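Local coordinates for putative outer membrane protein (LpxR) (Salmonella typhimurium, PDB 3FID) that probably removes an acyloxyacyl chain from lipid A, as a metal-binding lipopolysaccharide-modifying deacylase of the outer membrane, at residues 86-91 against 98-103; 144-149 against 169-174. All coordinates share one frame; numbering follows the deposited sequence.

Interaction 1 of 2, residues 86-91 against 98-103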
loop_
_atom_site.group_PDB
_atom_site.type_symbol
_atom_site.label_atom_id
_atom_site.label_comp_id
_atom_site.label_asym_id
_atom_site.label_seq_id
_atom_site.Cartn_x
_atom_site.Cartn_y
_atom_site.Cartn_z
ATOM N N GLY A 86 11.199 8.030 -2.535
ATOM C CA GLY A 86 10.826 9.381 -2.187
ATOM C C GLY A 86 11.177 9.766 -0.770
ATOM O O GLY A 86 11.806 9.009 -0.056
ATOM N N LEU A 87 10.695 10.940 -0.390
ATOM C CA LEU A 87 10.908 11.516 0.917
ATOM C C LEU A 87 9.559 11.983 1.445
ATOM O O LEU A 87 8.690 12.404 0.662
ATOM C CB LEU A 87 11.812 12.745 0.776
ATOM C CG LEU A 87 13.294 12.494 0.485
ATOM C CD1 LEU A 87 13.924 13.800 -0.002
ATOM C CD2 LEU A 87 14.000 11.937 1.735
ATOM N N GLU A 88 9.390 11.945 2.763
ATOM C CA GLU A 88 8.142 12.391 3.368
ATOM C C GLU A 88 8.348 13.014 4.747
ATOM O O GLU A 88 9.109 12.491 5.546
ATOM C CB GLU A 88 7.238 11.184 3.531
ATOM C CG GLU A 88 5.820 11.481 3.936
ATOM C CD GLU A 88 5.141 10.222 4.397
ATOM O OE1 GLU A 88 5.283 9.880 5.588
ATOM O OE2 GLU A 88 4.501 9.556 3.549
ATOM N N TRP A 89 7.623 14.100 5.012
ATOM C CA TRP A 89 7.547 14.729 6.330
ATOM C C TRP A 89 6.301 14.184 7.051
ATOM O O TRP A 89 5.228 14.162 6.473
ATOM C CB TRP A 89 7.451 16.250 6.125
ATOM C CG TRP A 89 7.386 17.041 7.375
ATOM C CD1 TRP A 89 6.287 17.679 7.899
ATOM C CD2 TRP A 89 8.472 17.317 8.258
ATOM N NE1 TRP A 89 6.630 18.326 9.075
ATOM C CE2 TRP A 89 7.963 18.116 9.316
ATOM C CE3 TRP A 89 9.827 16.955 8.268
ATOM C CZ2 TRP A 89 8.764 18.567 10.367
ATOM C CZ3 TRP A 89 10.631 17.392 9.332
ATOM C CH2 TRP A 89 10.095 18.203 10.361
ATOM N N ASN A 90 6.447 13.709 8.279
ATOM C CA ASN A 90 5.326 13.159 9.080
ATOM C C ASN A 90 5.325 13.855 10.435
ATOM O O ASN A 90 6.294 13.733 11.166
ATOM C CB ASN A 90 5.530 11.648 9.279
ATOM C CG ASN A 90 4.377 10.970 10.041
ATOM O OD1 ASN A 90 3.274 11.490 10.140
ATOM N ND2 ASN A 90 4.641 9.798 10.550
ATOM N N SER A 91 4.271 14.602 10.775
ATOM C CA SER A 91 4.363 15.467 11.947
ATOM C C SER A 91 3.062 15.602 12.743
ATOM O O SER A 91 1.991 15.723 12.172
ATOM C CB SER A 91 4.825 16.853 11.512
ATOM O OG SER A 91 4.877 17.708 12.629
ATOM N N ARG A 98 -2.450 15.320 13.063
ATOM C CA ARG A 98 -1.267 14.808 12.377
ATOM C C ARG A 98 -1.325 15.187 10.891
ATOM O O ARG A 98 -2.388 15.134 10.278
ATOM C CB ARG A 98 -1.136 13.288 12.546
ATOM C CG ARG A 98 -0.015 12.655 11.690
ATOM C CD ARG A 98 -0.014 11.133 11.772
ATOM N NE ARG A 98 0.372 10.615 13.089
ATOM C CZ ARG A 98 1.617 10.549 13.554
ATOM N NH1 ARG A 98 1.836 10.032 14.759
ATOM N NH2 ARG A 98 2.641 11.035 12.848
ATOM N N TYR A 99 -0.194 15.603 10.316
ATOM C CA TYR A 99 -0.129 15.762 8.856
ATOM C C TYR A 99 1.138 15.140 8.243
ATOM O O TYR A 99 2.156 14.937 8.922
ATOM C CB TYR A 99 -0.305 17.223 8.431
ATOM C CG TYR A 99 0.885 18.086 8.754
ATOM C CD1 TYR A 99 1.858 18.339 7.788
ATOM C CD2 TYR A 99 1.046 18.635 10.033
ATOM C CE1 TYR A 99 2.982 19.126 8.085
ATOM C CE2 TYR A 99 2.166 19.404 10.351
ATOM C CZ TYR A 99 3.123 19.649 9.369
ATOM O OH TYR A 99 4.218 20.422 9.653
ATOM N N ARG A 100 1.047 14.856 6.946
ATOM C CA ARG A 100 2.142 14.265 6.189
ATOM C C ARG A 100 2.217 14.915 4.837
ATOM O O ARG A 100 1.194 15.255 4.252
ATOM C CB ARG A 100 1.925 12.769 5.999
ATOM C CG ARG A 100 2.151 11.982 7.233
ATOM C CD ARG A 100 2.642 10.618 6.866
ATOM N NE ARG A 100 1.554 9.696 6.876
ATOM C CZ ARG A 100 1.439 8.687 6.019
ATOM N NH1 ARG A 100 2.344 8.464 5.057
ATOM N NH2 ARG A 100 0.390 7.923 6.123
ATOM N N LEU A 101 3.438 15.086 4.339
ATOM C CA LEU A 101 3.660 15.718 3.042
ATOM C C LEU A 101 4.815 14.983 2.403
ATOM O O LEU A 101 5.860 14.874 3.012
ATOM C CB LEU A 101 4.040 17.198 3.225
ATOM C CG LEU A 101 2.929 18.182 3.599
ATOM C CD1 LEU A 101 3.540 19.517 4.024
ATOM C CD2 LEU A 101 2.009 18.348 2.404
ATOM N N GLY A 102 4.632 14.484 1.182
ATOM C CA GLY A 102 5.676 13.681 0.552
ATOM C C GLY A 102 5.759 13.857 -0.952
ATOM O O GLY A 102 4.798 14.288 -1.602
ATOM N N THR A 103 6.923 13.525 -1.500
ATOM C CA THR A 103 7.115 13.504 -2.955
ATOM C C THR A 103 7.894 12.263 -3.354
ATOM O O THR A 103 8.929 11.985 -2.745
ATOM C CB THR A 103 7.871 14.758 -3.447
ATOM O OG1 THR A 103 7.163 15.933 -3.030
ATOM C CG2 THR A 103 7.964 14.775 -4.978
#
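Residues 86-91 and 98-103 pair as the two arms of an antiparallel beta hairpin in the wall of the LpxR barrel, with Trp89 and Leu101 as a central hydrogen-bonded pair. The segment axes run 4.5 Å apart at 169°, and paired backbone bonds at Leu87–Thr103, Trp89–Leu101 and Ser91–Tyr99 tie them together. The face carrying Glu88, Asn90, Arg98 and Arg100 is polar. Arg100 bends at its third torsion, which brings NH1 to 2.8 Å from Glu88 OE2, a salt bridge. The oxygen lies near the guanidinium plane, yet the nitrogen meets the carboxylate on its syn side from 35° out of plane; a second bond to OE1 is weak. Arg100 NH2 turns instead to the carbonyls of Asn197 and Leu202, so the same guanidinium also binds the loop that carries them. Arg98 NH2 reaches Asn90 OD1 at 2.8 Å from above the amide carbonyl plane, while Asp196 takes the amide nitrogen of Asn90. Such bonds pay the cost of burying charged and amide groups. Gly102 suits its place because any side chain there would press on Glu88 CG and Leu87 O. On the other face, Trp89 NE1 donates to Tyr99 OH at 3.2 Å, and the two rings meet obliquely. Ser91 CB sits over a face of the tyrosine ring, 4.2 Å from its centroid, a CH-pi contact that a small residue permits; its OG bonds Ser49. Leucines and aromatics on one face, with bonded polar and charged groups on the other, are typical of a transmembrane hairpin in an outer-membrane beta barrel.

Interaction 2 of 2, residues 144-149 against 169-174; sequences TAKGMV and SAVGGN
Ser169 meets Met148 across a non-hydrogen-bonded antiparallel pair, its OG lying 3.3 Å from Met148 CG. The methionine has CG anti to its backbone nitrogen (chi1 -175°), which sets that methylene beside the hydroxyl before the chain bends at its third torsion, away from Ser169; the side chain also touches Arg100 and Leu202. The contact is van der Waals in kind: the hydroxyl finds its main polar partner in Glu167, two residues earlier. Ala170 follows on the opposite face, paired with Gly147. Its carbonyl accepts from Gly147 N at 2.8 Å, and its own N donates to Gly147 O at 2.9 Å; a methyl here faces a glycine. Val171 turns back to the face of Ser169 and stands beside Lys146, the two side chains pointing the same way with Val171 CG2 4.1 Å from Lys146 CG. The other branch, CG1, approaches Thr144 CB at 4.2 Å, so each touches a different neighbour, and the side chain also packs on Leu201 and Leu202. Lys146 itself leads its amine away from this strand to a salt bridge with Asp104, a ligand of a bound zinc ion. Gly172 makes the second hydrogen-bonded pair, with Ala145: its N donates to Ala145 O at 2.9 Å. At Gly173, with phi 127°, a side chain would jam against the carbonyl O of Gly172, so the backbone itself calls for glycine. Asn174 then leaves the pairing, its ND2 bonded to the carbonyl of Tyr141. Alanines and glycines on the outer face are particular to this stretch; antiparallel neighbours with alternate faces are characteristic of an outer-membrane beta barrel.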
loop_
_atom_site.group_PDB
_atom_site.type_symbol
_atom_site.label_atom_id
_atom_site.label_comp_id
_atom_site.label_asym_id
_atom_site.label_seq_id
_atom_site.Cartn_x
_atom_site.Cartn_y
_atom_site.Cartn_z
ATOM N N THR A 144 4.948 11.673 -7.787
ATOM C CA THR A 144 3.714 11.781 -7.027
ATOM C C THR A 144 3.936 12.850 -5.959
ATOM O O THR A 144 5.019 12.945 -5.412
ATOM C CB THR A 144 3.228 10.417 -6.400
ATOM O OG1 THR A 144 4.161 9.952 -5.394
ATOM C CG2 THR A 144 3.115 9.362 -7.480
ATOM N N ALA A 145 2.923 13.681 -5.726
ATOM C CA ALA A 145 2.901 14.640 -4.621
ATOM C C ALA A 145 1.804 14.145 -3.697
ATOM O O ALA A 145 0.689 13.906 -4.151
ATOM C CB ALA A 145 2.558 16.042 -5.145
ATOM N N LYS A 146 2.131 13.977 -2.418
ATOM C CA LYS A 146 1.242 13.283 -1.478
ATOM C C LYS A 146 0.992 14.123 -0.240
ATOM O O LYS A 146 1.897 14.785 0.270
ATOM C CB LYS A 146 1.868 11.948 -1.049
ATOM C CG LYS A 146 2.087 10.964 -2.206
ATOM C CD LYS A 146 2.725 9.690 -1.729
ATOM C CE LYS A 146 4.212 9.848 -1.573
ATOM N NZ LYS A 146 4.788 8.627 -0.949
ATOM N N GLY A 147 -0.220 14.069 0.281
ATOM C CA GLY A 147 -0.477 14.784 1.536
ATOM C C GLY A 147 -1.567 14.080 2.305
ATOM O O GLY A 147 -2.450 13.459 1.703
ATOM N N MET A 148 -1.489 14.169 3.636
ATOM C CA MET A 148 -2.534 13.631 4.501
ATOM C C MET A 148 -2.734 14.555 5.695
ATOM O O MET A 148 -1.770 15.108 6.226
ATOM C CB MET A 148 -2.171 12.224 4.977
ATOM C CG MET A 148 -3.274 11.545 5.778
ATOM S SD MET A 148 -2.739 9.963 6.420
ATOM C CE MET A 148 -2.302 10.543 8.066
ATOM N N VAL A 149 -3.989 14.753 6.084
ATOM C CA VAL A 149 -4.277 15.326 7.399
ATOM C C VAL A 149 -5.287 14.479 8.151
ATOM O O VAL A 149 -6.271 14.024 7.580
ATOM C CB VAL A 149 -4.724 16.814 7.325
ATOM C CG1 VAL A 149 -5.971 16.974 6.505
ATOM C CG2 VAL A 149 -4.946 17.378 8.737
ATOM N N SER A 169 -6.826 12.629 2.406
ATOM C CA SER A 169 -5.567 12.424 1.710
ATOM C C SER A 169 -5.658 12.915 0.295
ATOM O O SER A 169 -6.733 12.947 -0.290
ATOM C CB SER A 169 -5.203 10.944 1.681
ATOM O OG SER A 169 -4.774 10.529 2.969
ATOM N N ALA A 170 -4.510 13.239 -0.280
ATOM C CA ALA A 170 -4.474 13.727 -1.646
ATOM C C ALA A 170 -3.173 13.293 -2.315
ATOM O O ALA A 170 -2.078 13.360 -1.709
ATOM C CB ALA A 170 -4.625 15.249 -1.660
ATOM N N VAL A 171 -3.296 12.814 -3.549
ATOM C CA VAL A 171 -2.145 12.464 -4.388
ATOM C C VAL A 171 -2.336 13.141 -5.741
ATOM O O VAL A 171 -3.436 13.165 -6.273
ATOM C CB VAL A 171 -2.000 10.912 -4.568
ATOM C CG1 VAL A 171 -0.827 10.554 -5.460
ATOM C CG2 VAL A 171 -1.808 10.248 -3.196
ATOM N N GLY A 172 -1.256 13.708 -6.276
ATOM C CA GLY A 172 -1.296 14.266 -7.627
ATOM C C GLY A 172 -0.032 13.955 -8.405
ATOM O O GLY A 172 0.943 13.442 -7.845
ATOM N N GLY A 173 -0.051 14.309 -9.688
ATOM C CA GLY A 173 1.043 14.014 -10.600
ATOM C C GLY A 173 0.551 13.294 -11.843
ATOM O O GLY A 173 -0.659 13.237 -12.102
ATOM N N ASN A 174 1.490 12.719 -12.595
ATOM C CA ASN A 174 1.191 12.146 -13.912
ATOM C C ASN A 174 1.094 10.623 -13.901
ATOM O O ASN A 174 0.910 9.987 -14.946
ATOM C CB ASN A 174 2.207 12.640 -14.967
ATOM C CG ASN A 174 3.660 12.201 -14.671
ATOM O OD1 ASN A 174 4.085 12.123 -13.497
ATOM N ND2 ASN A 174 4.443 11.970 -15.745
#

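How the interactions relate
Interactions 1 and 2 are successive hairpins of the barrel wall, joined side by side because 98-103 pairs in turn with 144-149. Their centres lie 10 Å apart, and the seam is backbone: Gly102 O is 2.8 Å from Lys146 N, and Arg100 N is 2.9 Å from Met148 O, both probably hydrogen bonds. The four strands therefore form one continuous antiparallel patch. Both hairpins border the zinc ion held by His54, His84 and Asp104: measured from the nearest atom to the metal, Gly86 of interaction 1 lies about 5 Å away, and the side chain of Lys146 in interaction 2 about 4 Å. Farther along the wall, Val149 touches a bound detergent molecule, consistent with a membrane-facing surface.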